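Local coordinates for SsfX3 (Streptomyces sp. SF2575, PDB 3SKV), which transfers salicylyl groups in a tetracycline biosynthetic pathway, probably through the acyl-transfer machinery of its GDSL/SGNH-type fold, at residues 49-54 with 58-63; 199-204 with 362-367; 261-266 with 312-317. The protein carries 1 engineered substitution. One frame throughout, in Å; residues are numbered along the deposited sequence.

Contact 1 of 3, residues 49-54 with 58-63; sequences SLQDRD and APWRAP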
ATOM      1  N   SER A  49      -5.192   8.613   8.860  1.00 26.28           N
ATOM      2  CA  SER A  49      -5.968   9.013  10.028  1.00 25.47           C
ATOM      3  C   SER A  49      -6.517   7.796  10.736  1.00 28.53           C
ATOM      4  O   SER A  49      -6.516   6.703  10.159  1.00 28.25           O
ATOM      5  CB  SER A  49      -7.079   9.997   9.670  1.00 26.73           C
ATOM      6  OG  SER A  49      -7.979   9.429   8.748  1.00 33.92           O
ATOM      7  N   LEU A  50      -6.943   7.975  12.005  1.00 24.07           N
ATOM      8  CA  LEU A  50      -7.555   6.923  12.809  1.00 22.76           C
ATOM      9  C   LEU A  50      -8.957   7.360  13.171  1.00 27.93           C
ATOM     10  O   LEU A  50      -9.127   8.440  13.722  1.00 30.82           O
ATOM     11  CB  LEU A  50      -6.711   6.581  14.058  1.00 21.48           C
ATOM     12  CG  LEU A  50      -5.212   6.378  13.819  1.00 24.43           C
ATOM     13  CD1 LEU A  50      -4.423   6.612  15.077  1.00 24.50           C
ATOM     14  CD2 LEU A  50      -4.910   5.017  13.203  1.00 20.04           C
ATOM     15  N   GLN A  51      -9.963   6.568  12.788  1.00 23.92           N
ATOM     16  CA  GLN A  51     -11.386   6.862  13.036  1.00 23.76           C
ATOM     17  C   GLN A  51     -11.880   6.109  14.257  1.00 26.16           C
ATOM     18  O   GLN A  51     -11.825   4.890  14.307  1.00 23.08           O
ATOM     19  CB  GLN A  51     -12.253   6.501  11.815  1.00 25.27           C
ATOM     20  CG  GLN A  51     -13.723   6.839  12.004  1.00 28.63           C
ATOM     21  CD  GLN A  51     -14.594   6.352  10.879  1.00 46.41           C
ATOM     22  OE1 GLN A  51     -14.657   5.156  10.570  1.00 44.63           O
ATOM     23  NE2 GLN A  51     -15.312   7.274  10.258  1.00 40.72           N
ATOM     24  N   ASP A  52     -12.462   6.856  15.176  1.00 27.22           N
ATOM     25  CA  ASP A  52     -13.033   6.407  16.445  1.00 29.18           C
ATOM     26  C   ASP A  52     -14.529   6.278  16.238  1.00 32.45           C
ATOM     27  O   ASP A  52     -15.211   7.287  16.072  1.00 32.20           O
ATOM     28  CB  ASP A  52     -12.677   7.462  17.534  1.00 32.73           C
ATOM     29  CG  ASP A  52     -13.390   7.407  18.876  1.00 56.38           C
ATOM     30  OD1 ASP A  52     -14.640   7.371  18.885  1.00 58.33           O
ATOM     31  OD2 ASP A  52     -12.708   7.594  19.918  1.00 69.45           O
ATOM     32  N   ARG A  53     -15.042   5.051  16.216  1.00 31.15           N
ATOM     33  CA  ARG A  53     -16.472   4.851  16.055  1.00 33.40           C
ATOM     34  C   ARG A  53     -16.994   3.858  17.046  1.00 38.79           C
ATOM     35  O   ARG A  53     -16.860   2.649  16.854  1.00 39.50           O
ATOM     36  CB  ARG A  53     -16.846   4.495  14.598  1.00 39.58           C
ATOM     37  CG  ARG A  53     -18.360   4.435  14.336  1.00 66.86           C
ATOM     38  CD  ARG A  53     -18.711   4.193  12.875  1.00 90.36           C
ATOM     39  NE  ARG A  53     -19.908   3.354  12.722  1.00112.12           N
ATOM     40  CZ  ARG A  53     -21.157   3.812  12.644  1.00135.57           C
ATOM     41  NH1 ARG A  53     -21.402   5.115  12.723  1.00126.50           N
ATOM     42  NH2 ARG A  53     -22.172   2.969  12.493  1.00125.78           N
ATOM     43  N   ASP A  54     -17.588   4.379  18.127  1.00 36.94           N
ATOM     44  CA  ASP A  54     -18.264   3.613  19.187  1.00 36.76           C
ATOM     45  C   ASP A  54     -17.435   2.483  19.812  1.00 35.35           C
ATOM     46  O   ASP A  54     -17.895   1.359  19.881  1.00 33.95           O
ATOM     47  CB  ASP A  54     -19.640   3.119  18.682  1.00 41.22           C
ATOM     48  CG  ASP A  54     -20.589   4.236  18.277  1.00 68.83           C
ATOM     49  OD1 ASP A  54     -20.731   5.220  19.060  1.00 73.55           O
ATOM     50  OD2 ASP A  54     -21.204   4.126  17.191  1.00 78.11           O
ATOM     51  N   ALA A  58     -10.671   2.446  13.577  1.00 22.16           N
ATOM     52  CA  ALA A  58     -10.444   2.108  12.171  1.00 20.49           C
ATOM     53  C   ALA A  58      -9.293   2.926  11.557  1.00 22.71           C
ATOM     54  O   ALA A  58      -9.394   4.151  11.459  1.00 21.10           O
ATOM     55  CB  ALA A  58     -11.711   2.339  11.370  1.00 21.25           C
ATOM     56  N   PRO A  59      -8.198   2.298  11.121  1.00 22.17           N
ATOM     57  CA  PRO A  59      -7.134   3.068  10.443  1.00 21.84           C
ATOM     58  C   PRO A  59      -7.626   3.378   9.015  1.00 28.74           C
ATOM     59  O   PRO A  59      -8.283   2.524   8.384  1.00 29.69           O
ATOM     60  CB  PRO A  59      -5.927   2.109  10.425  1.00 21.85           C
ATOM     61  CG  PRO A  59      -6.351   0.886  11.185  1.00 27.98           C
ATOM     62  CD  PRO A  59      -7.860   0.862  11.158  1.00 24.80           C
ATOM     63  N   TRP A  60      -7.380   4.616   8.537  1.00 23.61           N
ATOM     64  CA  TRP A  60      -7.752   5.057   7.190  1.00 22.99           C
ATOM     65  C   TRP A  60      -6.523   5.481   6.430  1.00 28.07           C
ATOM     66  O   TRP A  60      -5.563   5.975   7.015  1.00 27.03           O
ATOM     67  CB  TRP A  60      -8.749   6.218   7.231  1.00 21.21           C
ATOM     68  CG  TRP A  60     -10.162   5.820   7.549  1.00 21.37           C
ATOM     69  CD1 TRP A  60     -10.649   5.392   8.751  1.00 23.85           C
ATOM     70  CD2 TRP A  60     -11.297   5.972   6.686  1.00 21.57           C
ATOM     71  NE1 TRP A  60     -12.009   5.181   8.664  1.00 24.18           N
ATOM     72  CE2 TRP A  60     -12.441   5.570   7.420  1.00 26.07           C
ATOM     73  CE3 TRP A  60     -11.461   6.431   5.365  1.00 22.42           C
ATOM     74  CZ2 TRP A  60     -13.727   5.582   6.865  1.00 26.02           C
ATOM     75  CZ3 TRP A  60     -12.734   6.428   4.810  1.00 24.75           C
ATOM     76  CH2 TRP A  60     -13.847   5.992   5.547  1.00 25.71           C
ATOM     77  N   ARG A  61      -6.559   5.304   5.120  1.00 27.09           N
ATOM     78  CA  ARG A  61      -5.456   5.708   4.251  1.00 27.20           C
ATOM     79  C   ARG A  61      -5.744   7.038   3.524  1.00 33.10           C
ATOM     80  O   ARG A  61      -5.146   7.343   2.513  1.00 33.57           O
ATOM     81  CB  ARG A  61      -5.042   4.575   3.322  1.00 26.01           C
ATOM     82  CG  ARG A  61      -4.335   3.460   4.079  1.00 33.41           C
ATOM     83  CD  ARG A  61      -3.729   2.488   3.109  1.00 35.86           C
ATOM     84  NE  ARG A  61      -4.765   1.768   2.386  1.00 39.10           N
ATOM     85  CZ  ARG A  61      -4.748   1.510   1.085  1.00 45.67           C
ATOM     86  NH1 ARG A  61      -3.711   1.882   0.340  1.00 31.33           N
ATOM     87  NH2 ARG A  61      -5.763   0.877   0.516  1.00 27.59           N
ATOM     88  N   ALA A  62      -6.628   7.845   4.100  1.00 31.92           N
ATOM     89  CA  ALA A  62      -7.018   9.192   3.680  1.00 33.72           C
ATOM     90  C   ALA A  62      -7.690   9.870   4.902  1.00 36.58           C
ATOM     91  O   ALA A  62      -8.064   9.132   5.814  1.00 36.45           O
ATOM     92  CB  ALA A  62      -7.984   9.124   2.514  1.00 35.49           C
ATOM     93  N   PRO A  63      -7.826  11.230   4.989  1.00 31.06           N
ATOM     94  CA  PRO A  63      -8.466  11.839   6.191  1.00 29.46           C
ATOM     95  C   PRO A  63      -9.938  11.452   6.233  1.00 32.19           C
ATOM     96  O   PRO A  63     -10.665  11.905   5.368  1.00 33.61           O
ATOM     97  CB  PRO A  63      -8.287  13.350   5.975  1.00 31.28           C
ATOM     98  CG  PRO A  63      -7.289  13.479   4.900  1.00 36.45           C
ATOM     99  CD  PRO A  63      -7.394  12.268   4.035  1.00 32.03           C
TER
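Ser49 pairs with Trp60 and Gln51 with Ala58 across a two-stranded antiparallel beta hairpin in the N-terminal domain, probably the jelly-roll part of SsfX3. The tight part is the backbone. Gln51 and Ala58 exchange two nearly straight hydrogen bonds, and Ser49 shares another two with Trp60, the shorter running from Trp60 N to Ser49 O at 2.8 Å. The side chains of these four residues lie on one face of the hairpin. There the Gln51 chain, with CG anti to the backbone N (chi1 -178°), runs out extended beside the indole, its CB 3.4 Å from Trp60 NE1. The amide stands 79° from the ring plane and presents OE1 at the indole edge, where it takes a weak bond from NE1. With Trp60 cut back to alanine, Gln51 OE1 would probably lose this donor and the Gln51 chain the indole it lies beside, leaving it freer to turn. On the opposite face the packing is looser: Leu50 is exposed and brings a single methyl group to Pro59, with CD2 4.1 Å from Pro59 CB. At the open end of the hairpin, where the chain leaves the second strand, Ser49 OG donates to Ala62 O at 3.0 Å.

Contact 2 of 3, residues 199-204 with 362-367; sequences RGAASP and VGHEIF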
ATOM      1  N   ARG A 199      -3.473  -8.966  -3.776  1.00 35.98           N
ATOM      2  CA  ARG A 199      -3.785 -10.118  -4.590  1.00 36.06           C
ATOM      3  C   ARG A 199      -2.541 -10.908  -5.049  1.00 36.24           C
ATOM      4  O   ARG A 199      -1.605 -10.341  -5.649  1.00 33.06           O
ATOM      5  CB  ARG A 199      -4.698  -9.716  -5.756  1.00 37.50           C
ATOM      6  CG  ARG A 199      -5.515 -10.890  -6.303  1.00 53.00           C
ATOM      7  CD  ARG A 199      -6.862 -11.035  -5.619  1.00 70.17           C
ATOM      8  NE  ARG A 199      -7.918 -10.290  -6.308  1.00 92.21           N
ATOM      9  CZ  ARG A 199      -8.268  -9.034  -6.035  1.00114.08           C
ATOM     10  NH1 ARG A 199      -7.637  -8.352  -5.087  1.00100.12           N
ATOM     11  NH2 ARG A 199      -9.243  -8.448  -6.717  1.00108.22           N
ATOM     12  N   GLY A 200      -2.554 -12.205  -4.727  1.00 30.80           N
ATOM     13  CA  GLY A 200      -1.482 -13.137  -5.072  1.00 30.66           C
ATOM     14  C   GLY A 200      -0.335 -13.148  -4.077  1.00 33.36           C
ATOM     15  O   GLY A 200       0.504 -14.051  -4.114  1.00 33.31           O
ATOM     16  N   ALA A 201      -0.276 -12.154  -3.175  1.00 29.23           N
ATOM     17  CA  ALA A 201       0.789 -12.148  -2.177  1.00 29.48           C
ATOM     18  C   ALA A 201       0.531 -13.283  -1.162  1.00 34.05           C
ATOM     19  O   ALA A 201      -0.629 -13.646  -0.889  1.00 32.01           O
ATOM     20  CB  ALA A 201       0.872 -10.793  -1.485  1.00 29.08           C
ATOM     21  N   ALA A 202       1.621 -13.887  -0.667  1.00 31.23           N
ATOM     22  CA  ALA A 202       1.554 -14.983   0.300  1.00 30.18           C
ATOM     23  C   ALA A 202       0.799 -14.549   1.568  1.00 33.45           C
ATOM     24  O   ALA A 202      -0.040 -15.297   2.079  1.00 37.06           O
ATOM     25  CB  ALA A 202       2.958 -15.459   0.635  1.00 30.03           C
ATOM     26  N   SER A 203       1.048 -13.319   2.029  1.00 26.40           N
ATOM     27  CA  SER A 203       0.427 -12.743   3.226  1.00 25.54           C
ATOM     28  C   SER A 203       0.659 -11.212   3.226  1.00 26.02           C
ATOM     29  O   SER A 203       1.452 -10.753   2.395  1.00 24.70           O
ATOM     30  CB  SER A 203       1.004 -13.411   4.478  1.00 29.37           C
ATOM     31  OG  SER A 203       2.409 -13.256   4.604  1.00 35.27           O
ATOM     32  N   PRO A 204       0.027 -10.391   4.123  1.00 23.07           N
ATOM     33  CA  PRO A 204       0.225  -8.907   4.036  1.00 21.75           C
ATOM     34  C   PRO A 204       1.645  -8.343   4.075  1.00 23.91           C
ATOM     35  O   PRO A 204       1.887  -7.284   3.488  1.00 21.00           O
ATOM     36  CB  PRO A 204      -0.638  -8.348   5.176  1.00 23.20           C
ATOM     37  CG  PRO A 204      -1.623  -9.424   5.470  1.00 28.06           C
ATOM     38  CD  PRO A 204      -0.982 -10.731   5.155  1.00 23.65           C
ATOM     39  N   VAL A 362       5.873 -15.747  -5.557  1.00 24.68           N
ATOM     40  CA  VAL A 362       7.219 -15.562  -6.109  1.00 24.48           C
ATOM     41  C   VAL A 362       7.257 -14.260  -6.943  1.00 32.39           C
ATOM     42  O   VAL A 362       8.197 -13.467  -6.787  1.00 34.12           O
ATOM     43  CB  VAL A 362       7.738 -16.813  -6.859  1.00 28.96           C
ATOM     44  CG1 VAL A 362       8.949 -16.510  -7.742  1.00 28.31           C
ATOM     45  CG2 VAL A 362       8.080 -17.916  -5.877  1.00 29.73           C
ATOM     46  N   GLY A 363       6.198 -14.030  -7.743  1.00 26.34           N
ATOM     47  CA  GLY A 363       6.031 -12.826  -8.553  1.00 25.35           C
ATOM     48  C   GLY A 363       6.145 -11.528  -7.762  1.00 27.09           C
ATOM     49  O   GLY A 363       6.786 -10.570  -8.231  1.00 24.95           O
ATOM     50  N   HIS A 364       5.545 -11.498  -6.537  1.00 22.74           N
ATOM     51  CA  HIS A 364       5.616 -10.357  -5.610  1.00 21.33           C
ATOM     52  C   HIS A 364       7.075 -10.135  -5.134  1.00 27.40           C
ATOM     53  O   HIS A 364       7.506  -8.990  -5.017  1.00 27.40           O
ATOM     54  CB  HIS A 364       4.658 -10.527  -4.416  1.00 21.25           C
ATOM     55  CG  HIS A 364       3.256 -10.091  -4.709  1.00 24.16           C
ATOM     56  ND1 HIS A 364       2.855  -8.767  -4.538  1.00 24.96           N
ATOM     57  CD2 HIS A 364       2.201 -10.814  -5.153  1.00 26.10           C
ATOM     58  CE1 HIS A 364       1.589  -8.729  -4.899  1.00 24.20           C
ATOM     59  NE2 HIS A 364       1.149  -9.941  -5.266  1.00 25.55           N
ATOM     60  N   GLU A 365       7.859 -11.227  -4.962  1.00 24.95           N
ATOM     61  CA  GLU A 365       9.274 -11.124  -4.558  1.00 23.80           C
ATOM     62  C   GLU A 365      10.119 -10.568  -5.685  1.00 29.58           C
ATOM     63  O   GLU A 365      10.952  -9.712  -5.427  1.00 29.98           O
ATOM     64  CB  GLU A 365       9.840 -12.453  -4.076  1.00 24.69           C
ATOM     65  CG  GLU A 365       9.375 -12.826  -2.691  1.00 36.23           C
ATOM     66  CD  GLU A 365       9.801 -14.214  -2.271  1.00 73.95           C
ATOM     67  OE1 GLU A 365      10.950 -14.359  -1.797  1.00 88.33           O
ATOM     68  OE2 GLU A 365       8.989 -15.159  -2.410  1.00 67.56           O
ATOM     69  N   ILE A 366       9.894 -11.038  -6.925  1.00 26.16           N
ATOM     70  CA  ILE A 366      10.592 -10.591  -8.132  1.00 25.66           C
ATOM     71  C   ILE A 366      10.317  -9.102  -8.393  1.00 27.39           C
ATOM     72  O   ILE A 366      11.261  -8.338  -8.624  1.00 28.14           O
ATOM     73  CB  ILE A 366      10.241 -11.504  -9.350  1.00 29.00           C
ATOM     74  CG1 ILE A 366      10.586 -12.999  -9.109  1.00 29.65           C
ATOM     75  CG2 ILE A 366      10.823 -10.974 -10.674  1.00 28.89           C
ATOM     76  CD1 ILE A 366      11.969 -13.310  -8.739  1.00 33.44           C
ATOM     77  N   PHE A 367       9.024  -8.703  -8.350  1.00 21.89           N
ATOM     78  CA  PHE A 367       8.571  -7.321  -8.539  1.00 20.86           C
ATOM     79  C   PHE A 367       9.312  -6.376  -7.563  1.00 28.14           C
ATOM     80  O   PHE A 367       9.820  -5.323  -7.982  1.00 29.29           O
ATOM     81  CB  PHE A 367       7.038  -7.218  -8.338  1.00 21.52           C
ATOM     82  CG  PHE A 367       6.420  -5.953  -8.901  1.00 22.54           C
ATOM     83  CD1 PHE A 367       6.559  -4.737  -8.247  1.00 24.50           C
ATOM     84  CD2 PHE A 367       5.726  -5.972 -10.105  1.00 26.63           C
ATOM     85  CE1 PHE A 367       6.023  -3.559  -8.794  1.00 26.38           C
ATOM     86  CE2 PHE A 367       5.160  -4.800 -10.632  1.00 28.66           C
ATOM     87  CZ  PHE A 367       5.319  -3.602  -9.982  1.00 25.44           C
TER
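His364 and the peptide that follows Arg199 are joined by one strong polar link. The imidazole donates from NE2 to Arg199 O over 2.8 Å in a nearly straight bond. The oxygen lies close to the ring plane, whereas the nitrogen stands above the plane of the carbonyl group. On the far side of the ring ND1 is hydrogen-bonded to Trp208 N, and with both nitrogens held the ring is fixed against flipping. Its CG sits anti to the carbonyl carbon (chi1 -84°), which sends the ring off the helix toward the loop.

The apolar share is a CH-pi contact. Ala201 CB rests over the centre of the imidazole, 3.9 Å from the centroid and only 8° off the ring normal. Between these two interactions the chain turns at Gly200, which has a positive phi (85°) that residues with a beta carbon adopt less readily.

Within the alpha/beta GDSL/SGNH domain, the contact joins the loop between strand 187-192 and helix 208-216 to the C-terminal helix 361-377. Phe367, further along that helix, meets the Trp208 ring of helix 208-216. At the loop's other end Ser203 OG bonds Asp122, and Pro204 packs on strand 120-125 of the N-terminal domain.

Contact 3 of 3, residues 261-266 with 312-317; sequences DGFVDF and REQVVK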
ATOM      1  N   ASP A 261     -10.640   7.429 -21.704  1.00 61.86           N
ATOM      2  CA  ASP A 261     -10.773   8.858 -21.489  1.00 62.02           C
ATOM      3  C   ASP A 261      -9.676   9.337 -20.541  1.00 62.13           C
ATOM      4  O   ASP A 261      -9.372   8.673 -19.527  1.00 60.58           O
ATOM      5  CB  ASP A 261     -12.151   9.093 -20.845  1.00 65.08           C
ATOM      6  CG  ASP A 261     -12.614  10.516 -20.823  1.00 79.27           C
ATOM      7  OD1 ASP A 261     -13.206  10.955 -21.830  1.00 85.13           O
ATOM      8  OD2 ASP A 261     -12.457  11.169 -19.769  1.00 80.13           O
ATOM      9  N   GLY A 262      -9.102  10.487 -20.879  1.00 55.25           N
ATOM     10  CA  GLY A 262      -8.067  11.101 -20.064  1.00 52.00           C
ATOM     11  C   GLY A 262      -6.752  11.397 -20.745  1.00 50.98           C
ATOM     12  O   GLY A 262      -5.893  12.007 -20.115  1.00 50.06           O
ATOM     13  N   PHE A 263      -6.566  10.990 -22.017  1.00 44.84           N
ATOM     14  CA  PHE A 263      -5.290  11.194 -22.727  1.00 43.46           C
ATOM     15  C   PHE A 263      -4.852  12.643 -22.977  1.00 47.85           C
ATOM     16  O   PHE A 263      -3.680  12.971 -22.782  1.00 47.59           O
ATOM     17  CB  PHE A 263      -5.204  10.373 -24.023  1.00 45.54           C
ATOM     18  CG  PHE A 263      -3.819  10.390 -24.637  1.00 46.22           C
ATOM     19  CD1 PHE A 263      -2.754   9.733 -24.018  1.00 46.70           C
ATOM     20  CD2 PHE A 263      -3.571  11.075 -25.825  1.00 47.60           C
ATOM     21  CE1 PHE A 263      -1.474   9.739 -24.583  1.00 46.56           C
ATOM     22  CE2 PHE A 263      -2.286  11.063 -26.398  1.00 50.47           C
ATOM     23  CZ  PHE A 263      -1.248  10.383 -25.775  1.00 47.17           C
ATOM     24  N   VAL A 264      -5.766  13.481 -23.472  1.00 45.50           N
ATOM     25  CA  VAL A 264      -5.493  14.895 -23.780  1.00 45.52           C
ATOM     26  C   VAL A 264      -5.032  15.664 -22.522  1.00 46.20           C
ATOM     27  O   VAL A 264      -4.042  16.384 -22.581  1.00 45.99           O
ATOM     28  CB  VAL A 264      -6.682  15.588 -24.526  1.00 50.05           C
ATOM     29  CG1 VAL A 264      -6.404  17.064 -24.787  1.00 49.94           C
ATOM     30  CG2 VAL A 264      -6.994  14.870 -25.835  1.00 50.87           C
ATOM     31  N   ASP A 265      -5.719  15.468 -21.398  1.00 40.54           N
ATOM     32  CA  ASP A 265      -5.408  16.150 -20.139  1.00 38.45           C
ATOM     33  C   ASP A 265      -4.283  15.546 -19.366  1.00 38.39           C
ATOM     34  O   ASP A 265      -3.756  16.199 -18.471  1.00 39.16           O
ATOM     35  CB  ASP A 265      -6.663  16.291 -19.264  1.00 40.15           C
ATOM     36  CG  ASP A 265      -7.723  17.170 -19.902  1.00 57.78           C
ATOM     37  OD1 ASP A 265      -7.375  17.959 -20.816  1.00 56.55           O
ATOM     38  OD2 ASP A 265      -8.893  17.094 -19.470  1.00 72.49           O
ATOM     39  N   PHE A 266      -3.913  14.312 -19.701  1.00 32.77           N
ATOM     40  CA  PHE A 266      -2.887  13.541 -19.011  1.00 30.86           C
ATOM     41  C   PHE A 266      -1.567  14.301 -18.699  1.00 34.18           C
ATOM     42  O   PHE A 266      -1.209  14.380 -17.510  1.00 32.07           O
ATOM     43  CB  PHE A 266      -2.648  12.187 -19.715  1.00 31.67           C
ATOM     44  CG  PHE A 266      -1.824  11.244 -18.887  1.00 31.21           C
ATOM     45  CD1 PHE A 266      -2.398  10.526 -17.836  1.00 33.33           C
ATOM     46  CD2 PHE A 266      -0.468  11.081 -19.142  1.00 32.95           C
ATOM     47  CE1 PHE A 266      -1.621   9.664 -17.054  1.00 33.16           C
ATOM     48  CE2 PHE A 266       0.298  10.197 -18.386  1.00 34.77           C
ATOM     49  CZ  PHE A 266      -0.279   9.495 -17.351  1.00 32.14           C
ATOM     50  N   ARG A 312       2.599   5.841 -21.667  1.00 28.11           N
ATOM     51  CA  ARG A 312       3.990   5.654 -21.203  1.00 26.18           C
ATOM     52  C   ARG A 312       4.890   6.729 -21.757  1.00 31.36           C
ATOM     53  O   ARG A 312       5.689   7.279 -21.007  1.00 29.22           O
ATOM     54  CB  ARG A 312       4.549   4.275 -21.577  1.00 21.58           C
ATOM     55  CG  ARG A 312       3.860   3.114 -20.886  1.00 19.88           C
ATOM     56  CD  ARG A 312       4.853   1.962 -20.663  1.00 31.90           C
ATOM     57  NE  ARG A 312       4.161   0.787 -20.134  1.00 29.83           N
ATOM     58  CZ  ARG A 312       3.519  -0.113 -20.871  1.00 40.21           C
ATOM     59  NH1 ARG A 312       3.532  -0.031 -22.202  1.00 28.09           N
ATOM     60  NH2 ARG A 312       2.864  -1.107 -20.290  1.00 26.82           N
ATOM     61  N   GLU A 313       4.723   7.066 -23.067  1.00 30.41           N
ATOM     62  CA  GLU A 313       5.500   8.116 -23.724  1.00 30.99           C
ATOM     63  C   GLU A 313       5.276   9.527 -23.093  1.00 34.98           C
ATOM     64  O   GLU A 313       6.229  10.302 -23.036  1.00 34.79           O
ATOM     65  CB  GLU A 313       5.260   8.102 -25.231  1.00 33.68           C
ATOM     66  CG  GLU A 313       6.435   8.621 -26.048  1.00 48.54           C
ATOM     67  CD  GLU A 313       6.114   8.992 -27.490  1.00 91.11           C
ATOM     68  OE1 GLU A 313       5.078   8.522 -28.018  1.00 92.93           O
ATOM     69  OE2 GLU A 313       6.909   9.748 -28.097  1.00 91.80           O
ATOM     70  N   GLN A 314       4.050   9.817 -22.554  1.00 31.00           N
ATOM     71  CA  GLN A 314       3.714  11.088 -21.869  1.00 30.69           C
ATOM     72  C   GLN A 314       4.400  11.180 -20.514  1.00 34.63           C
ATOM     73  O   GLN A 314       4.887  12.260 -20.170  1.00 36.08           O
ATOM     74  CB  GLN A 314       2.185  11.290 -21.705  1.00 31.93           C
ATOM     75  CG  GLN A 314       1.401  11.275 -23.018  1.00 37.85           C
ATOM     76  CD  GLN A 314       1.564  12.524 -23.842  1.00 67.33           C
ATOM     77  OE1 GLN A 314       2.667  12.928 -24.218  1.00 60.39           O
ATOM     78  NE2 GLN A 314       0.451  13.124 -24.222  1.00 75.80           N
ATOM     79  N   VAL A 315       4.477  10.035 -19.761  1.00 28.89           N
ATOM     80  CA  VAL A 315       5.148   9.979 -18.464  1.00 26.79           C
ATOM     81  C   VAL A 315       6.600  10.392 -18.701  1.00 33.74           C
ATOM     82  O   VAL A 315       7.094  11.304 -18.018  1.00 35.17           O
ATOM     83  CB  VAL A 315       4.972   8.632 -17.681  1.00 28.09           C
ATOM     84  CG1 VAL A 315       5.713   8.673 -16.357  1.00 27.47           C
ATOM     85  CG2 VAL A 315       3.498   8.300 -17.433  1.00 26.06           C
ATOM     86  N   VAL A 316       7.218   9.833 -19.764  1.00 30.30           N
ATOM     87  CA  VAL A 316       8.585  10.136 -20.182  1.00 31.92           C
ATOM     88  C   VAL A 316       8.730  11.632 -20.491  1.00 39.33           C
ATOM     89  O   VAL A 316       9.681  12.253 -20.026  1.00 41.40           O
ATOM     90  CB  VAL A 316       9.055   9.302 -21.420  1.00 37.11           C
ATOM     91  CG1 VAL A 316      10.512   9.598 -21.742  1.00 37.72           C
ATOM     92  CG2 VAL A 316       8.847   7.800 -21.239  1.00 36.22           C
ATOM     93  N   LYS A 317       7.831  12.187 -21.330  1.00 35.56           N
ATOM     94  CA  LYS A 317       7.894  13.583 -21.754  1.00 35.79           C
ATOM     95  C   LYS A 317       7.806  14.570 -20.607  1.00 38.23           C
ATOM     96  O   LYS A 317       8.580  15.533 -20.599  1.00 39.46           O
ATOM     97  CB  LYS A 317       6.875  13.906 -22.864  1.00 40.06           C
ATOM     98  CG  LYS A 317       7.305  13.384 -24.243  1.00 54.95           C
ATOM     99  CD  LYS A 317       6.354  13.832 -25.356  1.00 60.86           C
ATOM    100  CE  LYS A 317       6.673  13.178 -26.688  1.00 69.97           C
ATOM    101  NZ  LYS A 317       7.853  13.790 -27.367  1.00 74.33           N
TER
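Gln314 NE2 meets a ring rather than a polar partner across the contact: it lies 3.6 Å from Phe263 CZ, with CE1 and CE2 of the same ring a little further off. The amide and the ring are 26° apart, and the approach is oblique to the ring. Gln314 CG, anti to the carbonyl carbon (chi1 -58°), lies 3.6 Å from Phe263 CE1, and the bend at chi2 (-74°) then brings NE2 to the ring. Three residues on, Phe266 uses a different part of the same glutamine. Gln314 CB lies near the plane of the Phe266 ring, at its edge, 3.7 Å from CD2, and the two side chains run side by side, pointing opposite ways. The glutamine thus divides its contacts: CB touches the edge of Phe266, while CG and the amide touch Phe263. Val315 completes the contact by setting CG2 in plane at the Phe266 edge, 3.8 Å from CE2. Tyr311 meets both phenylalanines edge-to-face, and Val315 reaches on to Leu270 of helix 266-278, Leu288 and Tyr332. Phe263 and Gln314 remain partly exposed, whereas Phe266 and Val315 are buried. Such packing of the loop and first residue of helix 266-278 against the flank of helix 308-324, over the neighbouring strands 286-290 and 330-333, is characteristic of the layered alpha/beta architecture of the GDSL/SGNH fold.

In the fold
The three contacts illustrate how chemistry follows position in a two-domain enzyme. All are partly buried: contact 1 has exposed Leu50 at its margin, contact 2 centres on buried His364, and contact 3 sets buried Phe266 and Val315 beside partly exposed Phe263 and Gln314. Contact 1, in the N-terminal domain, ties neighbouring strands mainly through backbone bonds, with two side-chain bonds added. Contacts 2 and 3 share the GDSL-like range, contact 3 nested inside the loop that contact 2 closes. Contact 2 rests on a single directed bond plus one methyl group; contact 3 packs a loop and the helix start that follows it on a helix flank, by aromatic, aliphatic and one amide group. None shares a helix or strand with another.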